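Local coordinates for 3-oxoacyl-(acyl-carrier protein) synthase II (Thermus thermophilus, PDB 1J3N) that probably catalyses the decarboxylative condensation of malonyl-ACP with an acyl chain, the elongation step of fatty acid synthesis, working as a homodimer, at residues 24-29 with 359-364; 37-42 with 190-195; 68-73 with 108-113. All coordinates share one frame; numbering follows the deposited sequence.

Contact 1 (24-29 with 359-364)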
# COMPACT_ATOMS: atom_id res chain seq x y z
N LYS A 24 11.21 -0.11 -28.77
CA LYS A 24 11.98 0.46 -29.86
C LYS A 24 12.81 1.64 -29.37
O LYS A 24 13.98 1.78 -29.73
CB LYS A 24 11.04 0.92 -30.98
CG LYS A 24 10.51 -0.20 -31.86
CD LYS A 24 9.86 0.37 -33.12
CE LYS A 24 9.47 -0.72 -34.10
NZ LYS A 24 8.98 -0.16 -35.39
N ALA A 25 12.20 2.48 -28.54
CA ALA A 25 12.87 3.66 -27.99
C ALA A 25 14.08 3.30 -27.12
O ALA A 25 15.08 4.03 -27.08
CB ALA A 25 11.88 4.50 -27.20
N GLN A 26 13.97 2.18 -26.41
CA GLN A 26 15.06 1.71 -25.55
C GLN A 26 16.25 1.32 -26.42
O GLN A 26 17.39 1.70 -26.14
CB GLN A 26 14.62 0.48 -24.75
CG GLN A 26 13.53 0.72 -23.73
CD GLN A 26 13.07 -0.57 -23.06
OE1 GLN A 26 13.85 -1.26 -22.40
NE2 GLN A 26 11.80 -0.91 -23.25
N LEU A 27 15.96 0.55 -27.47
CA LEU A 27 16.98 0.07 -28.39
C LEU A 27 17.67 1.20 -29.12
O LEU A 27 18.78 1.04 -29.63
CB LEU A 27 16.35 -0.88 -29.41
CG LEU A 27 15.69 -2.10 -28.78
CD1 LEU A 27 15.03 -2.94 -29.86
CD2 LEU A 27 16.74 -2.90 -28.04
N ALA A 28 17.00 2.34 -29.18
CA ALA A 28 17.54 3.52 -29.84
C ALA A 28 18.33 4.35 -28.85
O ALA A 28 19.08 5.25 -29.24
CB ALA A 28 16.42 4.34 -30.44
N GLY A 29 18.16 4.06 -27.56
CA GLY A 29 18.86 4.81 -26.52
C GLY A 29 18.27 6.20 -26.35
O GLY A 29 18.95 7.13 -25.91
N VAL A 359 17.28 -9.19 -26.57
CA VAL A 359 18.16 -8.03 -26.72
C VAL A 359 18.14 -7.32 -25.37
O VAL A 359 17.08 -7.16 -24.76
CB VAL A 359 17.66 -7.04 -27.81
CG1 VAL A 359 18.60 -5.84 -27.87
CG2 VAL A 359 17.62 -7.73 -29.18
N ILE A 360 19.31 -6.90 -24.92
CA ILE A 360 19.44 -6.22 -23.64
C ILE A 360 19.47 -4.72 -23.84
O ILE A 360 20.29 -4.21 -24.61
CB ILE A 360 20.72 -6.65 -22.90
CG1 ILE A 360 20.85 -8.18 -22.90
CG2 ILE A 360 20.70 -6.12 -21.48
CD1 ILE A 360 19.69 -8.90 -22.25
N PRO A 361 18.59 -3.99 -23.13
CA PRO A 361 18.54 -2.53 -23.25
C PRO A 361 19.81 -1.92 -22.68
O PRO A 361 20.38 -2.44 -21.72
CB PRO A 361 17.28 -2.16 -22.47
CG PRO A 361 17.22 -3.23 -21.43
CD PRO A 361 17.55 -4.48 -22.21
N PRO A 362 20.27 -0.79 -23.25
CA PRO A 362 21.49 -0.10 -22.81
C PRO A 362 21.33 0.89 -21.66
O PRO A 362 20.22 1.29 -21.30
CB PRO A 362 21.93 0.62 -24.06
CG PRO A 362 20.59 1.14 -24.55
CD PRO A 362 19.69 -0.10 -24.41
N THR A 363 22.47 1.28 -21.10
CA THR A 363 22.51 2.28 -20.06
C THR A 363 23.16 3.42 -20.81
O THR A 363 24.38 3.41 -21.02
CB THR A 363 23.44 1.88 -18.89
OG1 THR A 363 22.98 0.66 -18.29
CG2 THR A 363 23.46 2.97 -17.83
N ILE A 364 22.37 4.39 -21.27
CA ILE A 364 22.94 5.51 -22.01
C ILE A 364 23.69 6.48 -21.10
O ILE A 364 23.65 6.36 -19.87
CB ILE A 364 21.85 6.30 -22.80
CG1 ILE A 364 20.90 7.02 -21.84
CG2 ILE A 364 21.07 5.34 -23.70
CD1 ILE A 364 19.95 7.98 -22.55
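The carboxamide of Q26 runs alongside the ring of P361, with OE1 of Q26 3.5 Å from CB of P361. The Q26 chain leaves CA with CG anti to the carbonyl carbon (chi1 -67°) and runs on extended, which carries the carboxamide along the proline ring. One residue further, P362 sets its ring against the Q26 backbone, its CD 3.4 Å from Q26 O. L27 crosses V359 obliquely, and the approach of L27 CD2 to V359 CG1, 3.5 Å, is closer than usual carbon packing. The helix involved, 19-28, ends at G29, which takes a positive phi of 74° and makes two bonds back into the last turn, a Schellman motif. G29 N donates to Q26 O at 2.9 Å, so the carbonyl that touches P362 is already bonded within its own turn. The packing joins this helix, in the N-terminal half of the thiolase-type fold, to strand 359-360 and the loop that follows it in the C-terminal half. With no side chain on G29, I364 fits close: its CG2 lies 3.6 Å from G29 CA, and its CD1 is 3.6 Å from G29 O. Further out, NE2 of Q26 donates to Q353 on helix 343-357, which fixes the turn of the carboxamide. The loop is held by S330, whose OG bonds P361 O, and by F377, whose carbonyl meets T363 OG1.

Contact 2 (37-42 with 190-195)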
# COMPACT_ATOMS: atom_id res chain seq x y z
N THR A 37 7.86 21.32 -19.07
CA THR A 37 6.81 22.04 -19.78
C THR A 37 5.48 21.93 -19.05
O THR A 37 4.58 22.73 -19.27
CB THR A 37 6.61 21.51 -21.21
OG1 THR A 37 6.12 20.17 -21.15
CG2 THR A 37 7.93 21.53 -21.98
N ARG A 38 5.36 20.93 -18.17
CA ARG A 38 4.13 20.70 -17.40
C ARG A 38 3.70 21.96 -16.63
O ARG A 38 2.51 22.23 -16.49
CB ARG A 38 4.32 19.53 -16.43
CG ARG A 38 3.08 19.16 -15.63
CD ARG A 38 1.91 18.79 -16.54
NE ARG A 38 2.28 17.79 -17.54
CZ ARG A 38 2.73 16.57 -17.25
NH1 ARG A 38 2.86 16.17 -15.99
NH2 ARG A 38 3.07 15.75 -18.23
N PHE A 39 4.68 22.69 -16.12
CA PHE A 39 4.43 23.94 -15.40
C PHE A 39 5.69 24.77 -15.50
O PHE A 39 6.72 24.29 -15.97
CB PHE A 39 4.08 23.69 -13.92
CG PHE A 39 5.16 22.99 -13.14
CD1 PHE A 39 5.27 21.60 -13.17
CD2 PHE A 39 6.09 23.72 -12.41
CE1 PHE A 39 6.28 20.95 -12.48
CE2 PHE A 39 7.12 23.07 -11.71
CZ PHE A 39 7.21 21.68 -11.75
N ASP A 40 5.62 26.03 -15.06
CA ASP A 40 6.78 26.90 -15.11
C ASP A 40 7.70 26.64 -13.92
O ASP A 40 7.42 27.05 -12.79
CB ASP A 40 6.34 28.37 -15.13
CG ASP A 40 7.51 29.33 -14.97
OD1 ASP A 40 8.66 28.92 -15.22
OD2 ASP A 40 7.27 30.50 -14.60
N ALA A 41 8.81 25.96 -14.18
CA ALA A 41 9.75 25.64 -13.13
C ALA A 41 10.97 26.57 -13.15
O ALA A 41 12.04 26.20 -12.66
CB ALA A 41 10.20 24.18 -13.27
N SER A 42 10.81 27.77 -13.69
CA SER A 42 11.92 28.72 -13.76
C SER A 42 12.52 29.03 -12.39
O SER A 42 13.73 29.04 -12.23
CB SER A 42 11.49 30.02 -14.47
OG SER A 42 10.78 30.91 -13.62
N ALA A 190 2.47 10.45 -10.82
CA ALA A 190 2.24 11.72 -11.52
C ALA A 190 2.65 12.84 -10.57
O ALA A 190 1.81 13.63 -10.13
CB ALA A 190 0.77 11.85 -11.90
N ALA A 191 3.94 12.91 -10.26
CA ALA A 191 4.44 13.91 -9.33
C ALA A 191 5.30 15.03 -9.93
O ALA A 191 6.09 15.67 -9.21
CB ALA A 191 5.20 13.22 -8.21
N ILE A 192 5.17 15.27 -11.22
CA ILE A 192 5.92 16.36 -11.83
C ILE A 192 5.11 17.61 -11.53
O ILE A 192 4.30 18.07 -12.36
CB ILE A 192 6.09 16.16 -13.36
CG1 ILE A 192 6.95 14.91 -13.61
CG2 ILE A 192 6.76 17.39 -13.98
CD1 ILE A 192 7.30 14.67 -15.09
N THR A 193 5.29 18.12 -10.32
CA THR A 193 4.59 19.32 -9.86
C THR A 193 5.57 20.22 -9.12
O THR A 193 6.65 19.80 -8.70
CB THR A 193 3.39 18.95 -8.95
OG1 THR A 193 3.86 18.48 -7.68
CG2 THR A 193 2.55 17.87 -9.59
N PRO A 194 5.20 21.50 -8.95
CA PRO A 194 6.07 22.46 -8.25
C PRO A 194 6.49 21.99 -6.86
O PRO A 194 7.68 22.04 -6.51
CB PRO A 194 5.21 23.72 -8.18
CG PRO A 194 4.31 23.60 -9.38
CD PRO A 194 3.96 22.14 -9.42
N MET A 195 5.52 21.53 -6.09
CA MET A 195 5.77 21.08 -4.73
C MET A 195 6.58 19.81 -4.57
O MET A 195 7.34 19.68 -3.62
CB MET A 195 4.44 20.93 -3.97
CG MET A 195 4.59 20.40 -2.55
SD MET A 195 3.05 20.58 -1.63
CE MET A 195 3.69 20.75 0.02
O HOH W 1 2.07 16.95 -13.56
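The carbonyl oxygen of I192 is tied to R38 through a single water, which donates to I192 O at 2.8 Å and accepts from R38 NH1 at 2.7 Å. That oxygen belongs to the residue at the centre of an inverse gamma turn, immediately followed by T193, the N-cap of helix 194-202, so the loop 37-42 packs on the very start of that helix. The water sits at the edge of the R38 guanidinium, in its plane. R38 reaches it by bending at chi2 (58°) and chi3 (51°), while its CG comes to 3.7 Å from the same I192 O. The arginine also makes a salt bridge to E231, which probably offsets the nearby like charge of R70. F39 supplies the apolar part. Its ring brings F39 CE1 to 3.9 Å from I192 CG2, and F39 CZ to 3.4 Å from T193 C. Next along the chain, P194 also packs on F119 of the second subunit. The P194 ring lies over one face of F39, in a CH-pi contact that places P194 CD 3.8 Å from the centroid of the F39 ring and only 1° off its normal.

Contact 3 (68-73 with 108-113)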
# COMPACT_ATOMS: atom_id res chain seq x y z
N LEU A 68 -10.63 12.80 -12.29
CA LEU A 68 -9.55 11.83 -12.20
C LEU A 68 -8.21 12.52 -12.13
O LEU A 68 -7.88 13.32 -13.00
CB LEU A 68 -9.54 10.91 -13.42
CG LEU A 68 -10.67 9.89 -13.59
CD1 LEU A 68 -10.39 9.03 -14.81
CD2 LEU A 68 -10.75 9.03 -12.35
N ASP A 69 -7.45 12.23 -11.08
CA ASP A 69 -6.14 12.82 -10.92
C ASP A 69 -5.23 12.20 -11.97
O ASP A 69 -5.47 11.07 -12.42
CB ASP A 69 -5.59 12.55 -9.52
CG ASP A 69 -4.25 13.20 -9.28
OD1 ASP A 69 -3.22 12.68 -9.80
OD2 ASP A 69 -4.21 14.24 -8.58
N ARG A 70 -4.20 12.93 -12.37
CA ARG A 70 -3.26 12.42 -13.37
C ARG A 70 -2.72 11.02 -13.05
O ARG A 70 -2.54 10.21 -13.96
CB ARG A 70 -2.10 13.41 -13.53
CG ARG A 70 -1.23 13.18 -14.75
CD ARG A 70 -0.09 14.20 -14.82
NE ARG A 70 -0.54 15.53 -15.27
CZ ARG A 70 -0.71 15.88 -16.54
NH1 ARG A 70 -0.47 15.00 -17.51
NH2 ARG A 70 -1.10 17.10 -16.84
N PHE A 71 -2.47 10.70 -11.78
CA PHE A 71 -1.93 9.36 -11.50
C PHE A 71 -2.92 8.25 -11.79
O PHE A 71 -2.54 7.15 -12.18
CB PHE A 71 -1.38 9.25 -10.07
CG PHE A 71 -2.40 8.89 -9.02
CD1 PHE A 71 -3.27 9.84 -8.51
CD2 PHE A 71 -2.44 7.60 -8.50
CE1 PHE A 71 -4.17 9.52 -7.49
CE2 PHE A 71 -3.34 7.25 -7.49
CZ PHE A 71 -4.21 8.22 -6.98
N VAL A 72 -4.20 8.55 -11.61
CA VAL A 72 -5.24 7.57 -11.90
C VAL A 72 -5.43 7.54 -13.42
O VAL A 72 -5.69 6.49 -14.01
CB VAL A 72 -6.57 7.92 -11.19
CG1 VAL A 72 -7.71 7.10 -11.76
CG2 VAL A 72 -6.44 7.64 -9.67
N GLN A 73 -5.27 8.70 -14.07
CA GLN A 73 -5.41 8.75 -15.52
C GLN A 73 -4.34 7.87 -16.18
O GLN A 73 -4.63 7.15 -17.13
CB GLN A 73 -5.28 10.20 -16.01
CG GLN A 73 -6.55 11.02 -15.83
CD GLN A 73 -6.43 12.40 -16.42
OE1 GLN A 73 -5.89 12.58 -17.52
NE2 GLN A 73 -6.94 13.40 -15.70
N GLY A 108 -2.36 11.39 -5.64
CA GLY A 108 -2.79 12.61 -6.30
C GLY A 108 -2.06 13.90 -5.96
O GLY A 108 -2.64 14.81 -5.36
N MET A 109 -0.81 14.00 -6.39
CA MET A 109 0.01 15.17 -6.15
C MET A 109 -0.61 16.49 -6.66
O MET A 109 -0.62 17.49 -5.95
CB MET A 109 1.39 14.96 -6.78
CG MET A 109 2.47 15.92 -6.30
SD MET A 109 2.81 15.81 -4.53
CE MET A 109 2.66 17.54 -4.09
N GLU A 110 -1.12 16.49 -7.89
CA GLU A 110 -1.72 17.71 -8.43
C GLU A 110 -2.96 18.10 -7.63
O GLU A 110 -3.19 19.28 -7.35
CB GLU A 110 -2.11 17.54 -9.90
CG GLU A 110 -0.96 17.30 -10.87
CD GLU A 110 -1.38 17.44 -12.33
OE1 GLU A 110 -2.54 17.12 -12.67
OE2 GLU A 110 -0.53 17.86 -13.14
N THR A 111 -3.75 17.10 -7.26
CA THR A 111 -4.97 17.33 -6.48
C THR A 111 -4.62 17.92 -5.12
O THR A 111 -5.32 18.80 -4.61
CB THR A 111 -5.77 16.01 -6.30
OG1 THR A 111 -6.24 15.57 -7.57
CG2 THR A 111 -6.96 16.23 -5.37
N TRP A 112 -3.53 17.43 -4.53
CA TRP A 112 -3.11 17.93 -3.23
C TRP A 112 -2.80 19.43 -3.31
O TRP A 112 -3.16 20.18 -2.41
CB TRP A 112 -1.87 17.17 -2.75
CG TRP A 112 -2.17 15.99 -1.85
CD1 TRP A 112 -2.00 14.67 -2.15
CD2 TRP A 112 -2.62 16.05 -0.49
NE1 TRP A 112 -2.31 13.89 -1.05
CE2 TRP A 112 -2.70 14.71 -0.02
CE3 TRP A 112 -2.97 17.09 0.37
CZ2 TRP A 112 -3.10 14.40 1.28
CZ3 TRP A 112 -3.38 16.78 1.67
CH2 TRP A 112 -3.44 15.44 2.11
N GLU A 113 -2.13 19.85 -4.38
CA GLU A 113 -1.79 21.27 -4.53
C GLU A 113 -3.02 22.12 -4.81
O GLU A 113 -3.18 23.20 -4.25
CB GLU A 113 -0.78 21.47 -5.67
CG GLU A 113 0.57 20.80 -5.42
CD GLU A 113 1.61 21.22 -6.43
OE1 GLU A 113 2.74 20.69 -6.38
OE2 GLU A 113 1.31 22.08 -7.29
O HOH W 2 -4.69 15.67 -11.97
O HOH W 3 -3.27 17.87 -15.11
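D69 reaches across to G108 and T111. Its CB stands 3.7 Å from T111 OG1. CG, anti to the backbone N (chi1 -178°), approaches G108 CA at 3.4 Å. The carboxylate then divides its work. OD1 turns back on its own segment and takes the N-H of F71 at 2.9 Å on its anti lone pair, nearly straight at 171°. D69 OD2 lies 3.1 Å from G108 CA, where a side chain on that residue would clash with it. OD2 accepts twice from T111: from OG1 at 2.6 Å, on the anti lone pair, and from the backbone N at 3.2 Å, nearly along the C-O axis. With an alanine here, F71 N and both T111 donors would probably lose their acceptor, and a gap would open beside G108. Alongside, R70 NE makes a salt bridge to E110 OE2 at 3.2 Å, entering from above the carboxylate, with the two planar groups 89° apart. A water joins R70 N to E110 OE1, accepting from the one and donating to the other, and the far end of the guanidinium goes to Y74 through NH1. Helix 109-122 runs on to the dimer interface, where W112 stacks on W112 of the second subunit. At the near end, a single carboxylate serves two helix starts, as N-cap of helix 70-86 and as acceptor for the first turn of helix 109-122.

The three contacts illustrate how chemistry follows position in a fold. Contact 3 is buried and polar, with charge and hydrogen bonds spent on helix starts. Contacts 1 and 2 are only partly buried; neither has a direct hydrogen bond between its segments, and they rely on prolines and aliphatic or aromatic carbon, with one water bridge in contact 2. Contacts 2 and 3, their centres about 13 Å apart, are bonded to each other: E113 OE1 of contact 3 probably accepts from T193 OG1 and M195 N of contact 2. Both also reach the second subunit. Contact 1, its centre about 27 Å from that of contact 2, touches no other chain and instead joins the N-terminal and C-terminal halves of the fold.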